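Local coordinates for protein flavohemoglobin (Malassezia yamatoensis, PDB 6O0A) that binds heme and FAD, is required for resistance to nitric oxide, and probably detoxifies it by passing electrons from NAD(P)H through the flavin to the heme, at residues S21-P26 and I139-T144; L57-F62 and Y211-D216; A103-S108 and P221-L226. All coordinates share one frame; numbering follows the deposited sequence.

Contact 1. Residues S21-P26 and I139-T144; sequences STKSQP and IVEAWT
The contact belongs to the all-helical globin part of the chain, where the turn leading into helix 25-53 lies against the first turns of helix 137-163. Lys-23 and Glu-141 meet at its outer border, Ser-24 and Ala-142 deeper in. The backbones come within 4.7 Å, from Ser-24 CA to Ala-142 CA, a spacing possible because only small side chains intervene. Ser-24 OG rests on Ala-142 CA at 3.4 Å, and the Ala-142 methyl (CB) also lies against the hydroxyl. Lys-23 and Glu-141 reach past this pair and cross at about a right angle. With CG anti to the backbone N (chi1 -176°), the lysine chain runs out extended and bends only at its last torsion, which turns Lys-23 NZ onto Glu-141 OE2 at 2.9 Å. In this salt bridge NZ meets OE2 on the syn side, 29° out of the carboxylate plane. Glu-141 OE2 also accepts a hydrogen bond from water 1 at 2.7 Å, and that water donates to Ser-24 OG at 2.8 Å, so the inner and outer pairs are joined through one solvent molecule. Ser-24 OG has a further partner in Glu-145, one helical turn along from Glu-141, which also receives the backbone N of Ser-21. Ser-21 OG in turn accepts from Ser-24 N at 3.1 Å, an ST motif that shapes the turn. Two acidic side chains of one helix thus engage the entry to the other: Lys-23 and Glu-141 are exposed, so solvent probably screens the ion pair, while the buried Ser-24 hydroxyl is held by Glu-145 and water 1.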
loop_
_atom_site.group_PDB
_atom_site.type_symbol
_atom_site.label_atom_id
_atom_site.label_comp_id
_atom_site.label_asym_id
_atom_site.label_seq_id
_atom_site.Cartn_x
_atom_site.Cartn_y
_atom_site.Cartn_z
ATOM N N SER A 21 -11.377 -14.955 23.908
ATOM C CA SER A 21 -11.870 -15.667 25.078
ATOM C C SER A 21 -11.873 -17.181 24.869
ATOM O O SER A 21 -12.067 -17.685 23.761
ATOM C CB SER A 21 -13.284 -15.209 25.420
ATOM O OG SER A 21 -14.219 -15.733 24.477
ATOM N N THR A 22 -11.670 -17.903 25.972
ATOM C CA THR A 22 -11.784 -19.357 25.957
ATOM C C THR A 22 -13.139 -19.799 25.418
ATOM O O THR A 22 -13.239 -20.805 24.706
ATOM C CB THR A 22 -11.561 -19.889 27.372
ATOM O OG1 THR A 22 -10.251 -19.498 27.812
ATOM C CG2 THR A 22 -11.698 -21.404 27.417
ATOM N N LYS A 23 -14.192 -19.052 25.741
ATOM C CA LYS A 23 -15.521 -19.407 25.249
ATOM C C LYS A 23 -15.579 -19.367 23.726
ATOM O O LYS A 23 -16.201 -20.234 23.095
ATOM C CB LYS A 23 -16.556 -18.460 25.850
ATOM C CG LYS A 23 -18.009 -18.762 25.508
ATOM C CD LYS A 23 -18.894 -17.707 26.160
ATOM C CE LYS A 23 -20.342 -18.169 26.322
ATOM N NZ LYS A 23 -21.162 -17.919 25.110
ATOM N N SER A 24 -14.929 -18.377 23.114
ATOM C CA SER A 24 -15.076 -18.177 21.679
ATOM C C SER A 24 -14.166 -19.080 20.865
ATOM O O SER A 24 -14.510 -19.418 19.728
ATOM C CB SER A 24 -14.798 -16.721 21.311
ATOM O OG SER A 24 -15.915 -15.908 21.627
ATOM N N GLN A 25 -13.010 -19.451 21.406
ATOM C CA GLN A 25 -12.006 -20.218 20.671
ATOM C C GLN A 25 -12.597 -21.415 19.919
ATOM O O GLN A 25 -12.419 -21.506 18.696
ATOM C CB GLN A 25 -10.884 -20.674 21.617
ATOM C CG GLN A 25 -9.910 -19.557 21.980
ATOM C CD GLN A 25 -9.168 -19.827 23.277
ATOM O OE1 GLN A 25 -8.975 -20.978 23.666
ATOM N NE2 GLN A 25 -8.767 -18.764 23.961
ATOM N N PRO A 26 -13.311 -22.335 20.577
ATOM C CA PRO A 26 -13.809 -23.511 19.842
ATOM C C PRO A 26 -14.828 -23.158 18.783
ATOM O O PRO A 26 -14.934 -23.859 17.769
ATOM C CB PRO A 26 -14.439 -24.383 20.938
ATOM C CG PRO A 26 -14.066 -23.767 22.223
ATOM C CD PRO A 26 -13.790 -22.335 21.971
ATOM N N ILE A 139 -22.370 -18.371 17.252
ATOM C CA ILE A 139 -21.493 -18.006 16.138
ATOM C C ILE A 139 -21.350 -16.493 16.042
ATOM O O ILE A 139 -20.244 -15.962 15.871
ATOM C CB ILE A 139 -22.033 -18.610 14.826
ATOM C CG1 ILE A 139 -21.958 -20.141 14.880
ATOM C CG2 ILE A 139 -21.280 -18.061 13.619
ATOM C CD1 ILE A 139 -22.527 -20.829 13.645
ATOM N N VAL A 140 -22.468 -15.775 16.137
ATOM C CA VAL A 140 -22.415 -14.321 16.044
ATOM C C VAL A 140 -21.611 -13.747 17.205
ATOM O O VAL A 140 -20.792 -12.840 17.022
ATOM C CB VAL A 140 -23.843 -13.745 15.989
ATOM C CG1 VAL A 140 -23.808 -12.228 16.086
ATOM C CG2 VAL A 140 -24.539 -14.208 14.716
ATOM N N GLU A 141 -21.787 -14.305 18.409
ATOM C CA GLU A 141 -21.043 -13.807 19.567
ATOM C C GLU A 141 -19.538 -13.987 19.383
ATOM O O GLU A 141 -18.752 -13.065 19.635
ATOM C CB GLU A 141 -21.511 -14.520 20.837
ATOM C CG GLU A 141 -20.877 -13.979 22.102
ATOM C CD GLU A 141 -21.295 -14.772 23.317
ATOM O OE1 GLU A 141 -22.504 -14.792 23.625
ATOM O OE2 GLU A 141 -20.424 -15.402 23.947
ATOM N N ALA A 142 -19.114 -15.172 18.941
ATOM C CA ALA A 142 -17.685 -15.435 18.811
ATOM C C ALA A 142 -17.052 -14.571 17.724
ATOM O O ALA A 142 -15.968 -14.010 17.922
ATOM C CB ALA A 142 -17.453 -16.918 18.526
ATOM N N TRP A 143 -17.715 -14.437 16.573
ATOM C CA TRP A 143 -17.140 -13.625 15.504
ATOM C C TRP A 143 -17.205 -12.135 15.825
ATOM O O TRP A 143 -16.328 -11.368 15.404
ATOM C CB TRP A 143 -17.826 -13.963 14.174
ATOM C CG TRP A 143 -17.278 -15.253 13.636
ATOM C CD1 TRP A 143 -17.818 -16.506 13.774
ATOM C CD2 TRP A 143 -16.020 -15.431 12.962
ATOM N NE1 TRP A 143 -16.987 -17.446 13.189
ATOM C CE2 TRP A 143 -15.881 -16.810 12.685
ATOM C CE3 TRP A 143 -15.009 -14.556 12.555
ATOM C CZ2 TRP A 143 -14.768 -17.330 12.019
ATOM C CZ3 TRP A 143 -13.910 -15.072 11.888
ATOM C CH2 TRP A 143 -13.801 -16.447 11.625
ATOM N N THR A 144 -18.207 -11.710 16.594
ATOM C CA THR A 144 -18.217 -10.339 17.090
ATOM C C THR A 144 -16.995 -10.055 17.963
ATOM O O THR A 144 -16.381 -8.987 17.855
ATOM C CB THR A 144 -19.522 -10.089 17.847
ATOM O OG1 THR A 144 -20.611 -10.195 16.919
ATOM C CG2 THR A 144 -19.531 -8.714 18.506
HETATM O O HOH W 1 -18.423 -16.664 22.588
#

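Contact 2. Residues L57-F62 and Y211-D216; sequences LLDGMF and YARTSD. With HEM (protoporphyrin IX containing Fe), chain C.
Gly-60, Arg-213 and Tyr-211 bury the most surface here, closely followed by Asp-59, and they form two separate bridges between a loop of the heme-binding part and a strand of the FAD-binding domain. In the first, Gly-60 O lies at the edge of the Tyr-211 ring, in its plane, 3.2 Å from CE2. That places the carbonyl oxygen against the ring's C-H rim rather than its face. Water 3, also in the ring plane, donates to both Gly-60 O and Tyr-211 OH. At the backbone angles of Gly-60 a side chain would press on the carbonyl O of the preceding residue, Asp-59.

The second bridge is ionic. Arg-213 is extended from CG to NE, and its NH1 donates to Asp-59 OD1 at 2.9 Å with an N-H...O angle of 131°. The bond uses the syn lone pair, but the acceptor sits 26° out of the guanidinium plane. Carboxylate and guanidinium planes are 44° apart, so this is no flat two-pronged pairing; water 2 joins Asp-59 OD2 to Arg-213 NH2 at 2.7 Å from each. Asp-59 OD1 also accepts from the backbone N of Leu-219, and Arg-213 NH1 reaches the carbonyl of Gly-217.

On the heme side of the loop, Phe-62 CZ lies 3.4 Å from HEM CHD. The contact thus pairs an ionic end, where Arg-213 is exposed, with a buried meeting of carbonyl and ring edge, one water bridging each.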
loop_
_atom_site.group_PDB
_atom_site.type_symbol
_atom_site.label_atom_id
_atom_site.label_comp_id
_atom_site.label_asym_id
_atom_site.label_seq_id
_atom_site.Cartn_x
_atom_site.Cartn_y
_atom_site.Cartn_z
ATOM N N LEU A 57 -19.866 7.601 2.139
ATOM C CA LEU A 57 -18.623 6.836 2.196
ATOM C C LEU A 57 -18.095 6.470 0.813
ATOM O O LEU A 57 -16.910 6.162 0.682
ATOM C CB LEU A 57 -18.824 5.578 3.050
ATOM C CG LEU A 57 -19.084 5.845 4.536
ATOM C CD1 LEU A 57 -19.445 4.547 5.282
ATOM C CD2 LEU A 57 -17.873 6.539 5.203
ATOM N N LEU A 58 -18.933 6.496 -0.227
ATOM C CA LEU A 58 -18.390 6.352 -1.576
ATOM C C LEU A 58 -17.819 7.660 -2.099
ATOM O O LEU A 58 -16.990 7.651 -3.019
ATOM C CB LEU A 58 -19.476 5.832 -2.524
ATOM C CG LEU A 58 -19.060 5.320 -3.904
ATOM C CD1 LEU A 58 -18.177 4.077 -3.791
ATOM C CD2 LEU A 58 -20.304 5.018 -4.747
ATOM N N ASP A 59 -18.237 8.782 -1.520
ATOM C CA ASP A 59 -17.805 10.106 -1.945
ATOM C C ASP A 59 -16.642 10.564 -1.065
ATOM O O ASP A 59 -16.735 11.492 -0.268
ATOM C CB ASP A 59 -18.997 11.065 -1.903
ATOM C CG ASP A 59 -18.644 12.478 -2.313
ATOM O OD1 ASP A 59 -17.905 12.665 -3.300
ATOM O OD2 ASP A 59 -19.155 13.412 -1.652
ATOM N N GLY A 60 -15.526 9.853 -1.205
ATOM C CA GLY A 60 -14.295 10.254 -0.551
ATOM C C GLY A 60 -13.549 9.177 0.214
ATOM O O GLY A 60 -12.404 9.402 0.617
ATOM N N MET A 61 -14.160 8.009 0.431
ATOM C CA MET A 61 -13.526 6.960 1.229
ATOM C C MET A 61 -13.336 5.693 0.402
ATOM O O MET A 61 -12.206 5.394 0.008
ATOM C CB MET A 61 -14.346 6.716 2.499
ATOM C CG MET A 61 -13.884 5.548 3.359
ATOM S SD MET A 61 -12.417 5.940 4.317
ATOM C CE MET A 61 -13.130 6.987 5.588
ATOM N N PHE A 62 -14.397 4.953 0.097
ATOM C CA PHE A 62 -14.258 3.694 -0.635
ATOM C C PHE A 62 -14.106 3.900 -2.138
ATOM O O PHE A 62 -14.735 4.777 -2.739
ATOM C CB PHE A 62 -15.469 2.790 -0.377
ATOM C CG PHE A 62 -15.489 2.201 0.991
ATOM C CD1 PHE A 62 -14.697 1.104 1.299
ATOM C CD2 PHE A 62 -16.287 2.760 1.992
ATOM C CE1 PHE A 62 -14.706 0.565 2.588
ATOM C CE2 PHE A 62 -16.299 2.229 3.271
ATOM C CZ PHE A 62 -15.509 1.131 3.570
ATOM N N TYR A 211 -6.867 13.065 -4.053
ATOM C CA TYR A 211 -8.309 13.014 -4.266
ATOM C C TYR A 211 -8.694 13.825 -5.494
ATOM O O TYR A 211 -8.263 14.971 -5.644
ATOM C CB TYR A 211 -9.056 13.565 -3.040
ATOM C CG TYR A 211 -8.906 12.717 -1.801
ATOM C CD1 TYR A 211 -7.692 12.660 -1.109
ATOM C CD2 TYR A 211 -9.966 11.962 -1.328
ATOM C CE1 TYR A 211 -7.551 11.868 0.023
ATOM C CE2 TYR A 211 -9.843 11.182 -0.189
ATOM C CZ TYR A 211 -8.623 11.135 0.478
ATOM O OH TYR A 211 -8.493 10.344 1.598
ATOM N N ALA A 212 -9.538 13.244 -6.343
ATOM C CA ALA A 212 -10.191 14.012 -7.398
ATOM C C ALA A 212 -11.566 13.411 -7.644
ATOM O O ALA A 212 -11.876 12.306 -7.191
ATOM C CB ALA A 212 -9.363 14.029 -8.683
ATOM N N ARG A 213 -12.394 14.139 -8.378
ATOM C CA ARG A 213 -13.735 13.638 -8.644
ATOM C C ARG A 213 -13.772 12.853 -9.946
ATOM O O ARG A 213 -13.069 13.179 -10.913
ATOM C CB ARG A 213 -14.754 14.778 -8.668
ATOM C CG ARG A 213 -14.927 15.359 -7.278
ATOM C CD ARG A 213 -16.159 16.192 -7.064
ATOM N NE ARG A 213 -16.073 16.703 -5.702
ATOM C CZ ARG A 213 -16.665 16.142 -4.652
ATOM N NH1 ARG A 213 -17.436 15.077 -4.800
ATOM N NH2 ARG A 213 -16.493 16.663 -3.447
ATOM N N THR A 214 -14.575 11.787 -9.942
ATOM C CA THR A 214 -14.892 11.053 -11.153
ATOM C C THR A 214 -15.665 11.959 -12.106
ATOM O O THR A 214 -16.158 13.027 -11.730
ATOM C CB THR A 214 -15.742 9.827 -10.824
ATOM O OG1 THR A 214 -16.973 10.277 -10.240
ATOM C CG2 THR A 214 -15.029 8.933 -9.834
ATOM N N SER A 215 -15.789 11.506 -13.358
ATOM C CA SER A 215 -16.547 12.279 -14.338
ATOM C C SER A 215 -17.962 12.574 -13.863
ATOM O O SER A 215 -18.517 13.627 -14.194
ATOM C CB SER A 215 -16.592 11.541 -15.677
ATOM O OG SER A 215 -17.290 10.313 -15.555
ATOM N N ASP A 216 -18.558 11.680 -13.076
ATOM C CA ASP A 216 -19.913 11.880 -12.584
ATOM C C ASP A 216 -19.954 12.451 -11.166
ATOM O O ASP A 216 -21.032 12.522 -10.570
ATOM C CB ASP A 216 -20.720 10.579 -12.682
ATOM C CG ASP A 216 -20.049 9.395 -11.994
ATOM O OD1 ASP A 216 -18.827 9.415 -11.781
ATOM O OD2 ASP A 216 -20.764 8.416 -11.709
HETATM C CHA HEM C . -8.795 -1.058 3.105
HETATM C CHB HEM C . -9.430 -4.209 6.774
HETATM C CHC HEM C . -12.572 -1.149 8.849
HETATM C CHD HEM C . -12.428 1.650 4.889
HETATM C C1A HEM C . -8.676 -2.165 3.928
HETATM C C2A HEM C . -7.812 -3.304 3.706
HETATM C C3A HEM C . -7.983 -4.165 4.717
HETATM C C4A HEM C . -8.980 -3.616 5.613
HETATM C CMA HEM C . -7.276 -5.523 4.910
HETATM C CAA HEM C . -6.841 -3.460 2.517
HETATM C CBA HEM C . -5.536 -2.819 2.983
HETATM C CGA HEM C . -4.525 -2.836 1.862
HETATM O O1A HEM C . -4.866 -2.400 0.734
HETATM O O2A HEM C . -3.376 -3.283 2.095
HETATM C C1B HEM C . -10.329 -3.658 7.665
HETATM C C2B HEM C . -10.779 -4.258 8.907
HETATM C C3B HEM C . -11.666 -3.418 9.477
HETATM C C4B HEM C . -11.780 -2.252 8.620
HETATM C CMB HEM C . -10.299 -5.638 9.399
HETATM C CAB HEM C . -12.439 -3.562 10.812
HETATM C CBB HEM C . -12.131 -4.435 11.785
HETATM C C1C HEM C . -12.830 -0.150 7.933
HETATM C C2C HEM C . -13.800 0.902 8.101
HETATM C C3C HEM C . -13.767 1.689 7.010
HETATM C C4C HEM C . -12.778 1.133 6.113
HETATM C CMC HEM C . -14.665 1.048 9.374
HETATM C CAC HEM C . -14.617 2.936 6.647
HETATM C CBC HEM C . -15.867 3.120 7.111
HETATM C C1D HEM C . -11.428 1.152 4.080
HETATM C C2D HEM C . -11.056 1.717 2.796
HETATM C C3D HEM C . -10.070 0.978 2.292
HETATM C C4D HEM C . -9.763 -0.083 3.237
HETATM C CMD HEM C . -11.730 2.952 2.155
HETATM C CAD HEM C . -9.374 1.219 0.935
HETATM C CBD HEM C . -9.818 0.116 -0.022
HETATM C CGD HEM C . -11.185 0.401 -0.603
HETATM O O1D HEM C . -11.423 1.539 -1.092
HETATM O O2D HEM C . -12.042 -0.526 -0.600
HETATM N NA HEM C . -9.375 -2.391 5.104
HETATM N NB HEM C . -10.959 -2.442 7.524
HETATM N NC HEM C . -12.211 0.018 6.709
HETATM N ND HEM C . -10.613 0.064 4.324
HETATM FE FE HEM C . -10.590 -1.058 6.056
HETATM O O HOH W 2 -17.964 15.766 -1.345
HETATM O O HOH W 3 -10.659 9.107 2.329
#

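Contact 3. Residues A103-S108 and P221-L226; sequences ANKHAS and PRQFTL. With FAD (flavin-adenine dinucleotide), chain B.
Unusually, Lys-105 and Gln-223 meet between two cofactors without a hydrogen bond to each other. Lys-105 NZ is 3.6 Å from Gln-223 OE1, and Lys-105 CD also packs on Gln-223 CD at 3.8 Å, the two side chains crossing at about a right angle. Three successive bends, at chi2, chi3 and chi4, curl the lysine so that Lys-105 NZ comes to 3.8 Å from FAD C8M while making a weak hydrogen bond to a heme propionate. Gln-223 NE2 is bonded to Ser-209 OG, and Gln-223 CB packs on the flavin's dimethylbenzene end.

The strand itself grips FAD along its length, and its run Arg-222 to Thr-225 corresponds to the R-x-[Y/F]-[S/T] flavin-binding motif of the ferredoxin-reductase family. Arg-222 binds both phosphates, with NE to FAD O2P at 2.8 Å (N-H...O 147°) and NH2 to FAD O1A at 3.0 Å; its NH1 ties back to the carbonyl of Pro-221, lying in the guanidinium plane, which helps fix the rotation of the group. The ribityl hydroxyl FAD O2' donates to Gln-223 O at 2.6 Å. Farther along, Thr-225 N is shared between FAD N5, at 3.2 Å, and FAD O4. The buried ammonium of Lys-105 is probably balanced in part by the heme propionate.

One residue on, His-106 is the proximal heme ligand, binding the iron through NE2 and hydrogen-bonded through ND1 to Glu-158 of helix 137-163. Helix 96-108 ends against the edge strand 219-225 of the antiparallel sheet, with Ser-108 reaching Ser-209 on the neighbouring strand 207-213.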
loop_
_atom_site.group_PDB
_atom_site.type_symbol
_atom_site.label_atom_id
_atom_site.label_comp_id
_atom_site.label_asym_id
_atom_site.label_seq_id
_atom_site.Cartn_x
_atom_site.Cartn_y
_atom_site.Cartn_z
ATOM N N ALA A 103 -3.515 -0.132 9.090
ATOM C CA ALA A 103 -3.643 1.110 9.850
ATOM C C ALA A 103 -3.112 2.303 9.061
ATOM O O ALA A 103 -3.709 3.387 9.082
ATOM C CB ALA A 103 -2.899 0.994 11.180
ATOM N N ASN A 104 -1.978 2.131 8.379
ATOM C CA ASN A 104 -1.420 3.236 7.604
ATOM C C ASN A 104 -2.333 3.614 6.445
ATOM O O ASN A 104 -2.519 4.804 6.162
ATOM C CB ASN A 104 -0.023 2.873 7.100
ATOM C CG ASN A 104 1.067 3.166 8.134
ATOM O OD1 ASN A 104 1.671 4.246 8.138
ATOM N ND2 ASN A 104 1.333 2.190 9.014
ATOM N N LYS A 105 -2.915 2.620 5.766
ATOM C CA LYS A 105 -3.880 2.914 4.706
ATOM C C LYS A 105 -5.091 3.652 5.262
ATOM O O LYS A 105 -5.537 4.658 4.698
ATOM C CB LYS A 105 -4.310 1.621 4.014
ATOM C CG LYS A 105 -5.223 1.827 2.807
ATOM C CD LYS A 105 -4.491 2.560 1.701
ATOM C CE LYS A 105 -3.381 1.701 1.092
ATOM N NZ LYS A 105 -3.925 0.701 0.129
ATOM N N HIS A 106 -5.642 3.154 6.371
ATOM C CA HIS A 106 -6.781 3.804 7.015
ATOM C C HIS A 106 -6.477 5.248 7.372
ATOM O O HIS A 106 -7.323 6.135 7.200
ATOM C CB HIS A 106 -7.153 3.046 8.280
ATOM C CG HIS A 106 -7.934 1.809 8.022
ATOM N ND1 HIS A 106 -8.244 0.912 9.020
ATOM C CD2 HIS A 106 -8.475 1.320 6.884
ATOM C CE1 HIS A 106 -8.950 -0.079 8.508
ATOM N NE2 HIS A 106 -9.087 0.139 7.211
ATOM N N ALA A 107 -5.300 5.490 7.944
ATOM C CA ALA A 107 -4.918 6.846 8.322
ATOM C C ALA A 107 -4.800 7.739 7.094
ATOM O O ALA A 107 -5.267 8.883 7.103
ATOM C CB ALA A 107 -3.607 6.824 9.113
ATOM N N SER A 108 -4.198 7.219 6.019
ATOM C CA SER A 108 -4.145 7.943 4.755
ATOM C C SER A 108 -5.526 8.400 4.319
ATOM O O SER A 108 -5.703 9.529 3.844
ATOM C CB SER A 108 -3.535 7.043 3.678
ATOM O OG SER A 108 -3.357 7.740 2.469
ATOM N N PRO A 221 -10.117 8.628 -3.765
ATOM C CA PRO A 221 -8.676 8.658 -3.481
ATOM C C PRO A 221 -7.892 7.557 -4.186
ATOM O O PRO A 221 -8.434 6.471 -4.419
ATOM C CB PRO A 221 -8.636 8.447 -1.962
ATOM C CG PRO A 221 -9.761 7.472 -1.742
ATOM C CD PRO A 221 -10.866 7.892 -2.731
ATOM N N ARG A 222 -6.632 7.831 -4.533
ATOM C CA ARG A 222 -5.661 6.800 -4.892
ATOM C C ARG A 222 -4.348 7.141 -4.198
ATOM O O ARG A 222 -4.072 8.311 -3.928
ATOM C CB ARG A 222 -5.435 6.718 -6.407
ATOM C CG ARG A 222 -6.691 6.433 -7.254
ATOM C CD ARG A 222 -7.247 5.046 -6.960
ATOM N NE ARG A 222 -8.287 4.623 -7.913
ATOM C CZ ARG A 222 -9.596 4.622 -7.671
ATOM N NH1 ARG A 222 -10.076 5.036 -6.502
ATOM N NH2 ARG A 222 -10.435 4.191 -8.603
ATOM N N GLN A 223 -3.531 6.118 -3.936
ATOM C CA GLN A 223 -2.239 6.297 -3.271
ATOM C C GLN A 223 -1.092 6.369 -4.270
ATOM O O GLN A 223 -1.067 5.624 -5.255
ATOM C CB GLN A 223 -1.960 5.167 -2.278
ATOM C CG GLN A 223 -2.936 5.137 -1.101
ATOM C CD GLN A 223 -4.280 4.554 -1.481
ATOM O OE1 GLN A 223 -4.351 3.474 -2.068
ATOM N NE2 GLN A 223 -5.366 5.254 -1.117
ATOM N N PHE A 224 -0.139 7.263 -3.999
ATOM C CA PHE A 224 1.091 7.333 -4.788
ATOM C C PHE A 224 2.283 7.582 -3.879
ATOM O O PHE A 224 2.204 8.348 -2.921
ATOM C CB PHE A 224 1.001 8.413 -5.872
ATOM C CG PHE A 224 -0.132 8.185 -6.825
ATOM C CD1 PHE A 224 -0.022 7.262 -7.848
ATOM C CD2 PHE A 224 -1.333 8.860 -6.662
ATOM C CE1 PHE A 224 -1.083 7.027 -8.709
ATOM C CE2 PHE A 224 -2.394 8.635 -7.515
ATOM C CZ PHE A 224 -2.271 7.717 -8.544
ATOM N N THR A 225 3.393 6.925 -4.198
ATOM C CA THR A 225 4.624 7.056 -3.431
ATOM C C THR A 225 5.245 8.440 -3.600
ATOM O O THR A 225 5.360 8.960 -4.715
ATOM C CB THR A 225 5.605 5.979 -3.900
ATOM O OG1 THR A 225 4.998 4.694 -3.717
ATOM C CG2 THR A 225 6.909 6.045 -3.091
ATOM N N LEU A 226 5.661 9.034 -2.483
ATOM C CA LEU A 226 6.317 10.333 -2.521
ATOM C C LEU A 226 7.707 10.234 -3.135
ATOM O O LEU A 226 8.469 9.304 -2.852
ATOM C CB LEU A 226 6.418 10.910 -1.114
ATOM C CG LEU A 226 5.047 11.338 -0.596
ATOM C CD1 LEU A 226 5.172 11.796 0.864
ATOM C CD2 LEU A 226 4.503 12.463 -1.483
HETATM P PA FAD B . -8.564 1.726 -10.653
HETATM O O1A FAD B . -9.795 2.463 -11.024
HETATM O O2A FAD B . -8.281 1.633 -9.178
HETATM O O5B FAD B . -8.613 0.252 -11.267
HETATM C C5B FAD B . -7.628 -0.723 -10.877
HETATM C C4B FAD B . -8.009 -2.001 -11.579
HETATM O O4B FAD B . -9.346 -2.378 -11.177
HETATM C C3B FAD B . -8.081 -1.907 -13.093
HETATM O O3B FAD B . -6.809 -2.095 -13.708
HETATM C C2B FAD B . -9.034 -3.056 -13.438
HETATM O O2B FAD B . -8.356 -4.306 -13.490
HETATM C C1B FAD B . -10.001 -3.041 -12.246
HETATM N N9A FAD B . -11.259 -2.352 -12.520
HETATM C C8A FAD B . -11.438 -1.003 -12.661
HETATM N N7A FAD B . -12.663 -0.656 -12.974
HETATM C C5A FAD B . -13.336 -1.865 -13.049
HETATM C C6A FAD B . -14.655 -2.191 -13.411
HETATM N N6A FAD B . -15.577 -1.281 -13.751
HETATM N N1A FAD B . -14.996 -3.499 -13.434
HETATM C C2A FAD B . -14.075 -4.411 -13.105
HETATM N N3A FAD B . -12.797 -4.223 -12.756
HETATM C C4A FAD B . -12.487 -2.922 -12.756
HETATM N N1 FAD B . 0.727 4.023 -8.909
HETATM C C2 FAD B . 1.591 4.791 -9.639
HETATM O O2 FAD B . 1.416 5.002 -10.847
HETATM N N3 FAD B . 2.699 5.355 -9.011
HETATM C C4 FAD B . 3.026 5.222 -7.674
HETATM O O4 FAD B . 4.019 5.785 -7.212
HETATM C C4X FAD B . 2.105 4.411 -6.913
HETATM N N5 FAD B . 2.343 4.234 -5.640
HETATM C C5X FAD B . 1.452 3.453 -4.911
HETATM C C6 FAD B . 1.698 3.241 -3.554
HETATM C C7 FAD B . 0.830 2.478 -2.777
HETATM C C7M FAD B . 1.146 2.234 -1.322
HETATM C C8 FAD B . -0.322 1.928 -3.365
HETATM C C8M FAD B . -1.304 1.129 -2.550
HETATM C C9 FAD B . -0.563 2.128 -4.720
HETATM C C9A FAD B . 0.317 2.872 -5.500
HETATM N N10 FAD B . 0.099 3.083 -6.880
HETATM C C10 FAD B . 0.979 3.848 -7.616
HETATM C "C1'" FAD B . -1.115 2.571 -7.536
HETATM C "C2'" FAD B . -2.270 3.566 -7.480
HETATM O "O2'" FAD B . -2.646 3.784 -6.121
HETATM C "C3'" FAD B . -3.484 3.092 -8.285
HETATM O "O3'" FAD B . -3.844 1.778 -7.861
HETATM C "C4'" FAD B . -3.243 3.073 -9.794
HETATM O "O4'" FAD B . -2.732 4.347 -10.191
HETATM C "C5'" FAD B . -4.490 2.726 -10.583
HETATM O "O5'" FAD B . -5.508 3.712 -10.295
HETATM P P FAD B . -6.734 3.825 -11.311
HETATM O O1P FAD B . -6.376 4.286 -12.680
HETATM O O2P FAD B . -7.746 4.724 -10.655
HETATM O O3P FAD B . -7.315 2.346 -11.416
#

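How the contacts relate
Contact 1 is peripheral, its centre about 31 Å from that of the chain, and joins two helices of the globin part alone; contact 3 lies deep, at about 7 Å, centre to centre, and contact 2 falls between. Contacts 2 and 3 both join the heme-binding part to one antiparallel sheet, through the adjacent strands 207-213 and 219-225, and touch where Tyr-211 CE2 lies 3.5 Å from Pro-221 CB. Contact 1 stays about 15 Å or more from both, nearest atoms measured. The chemistry follows depth: contacts 1 and 2 each pair an exposed lysine or arginine with an acid and add waters, whereas buried contact 3 directs its charges to cofactors.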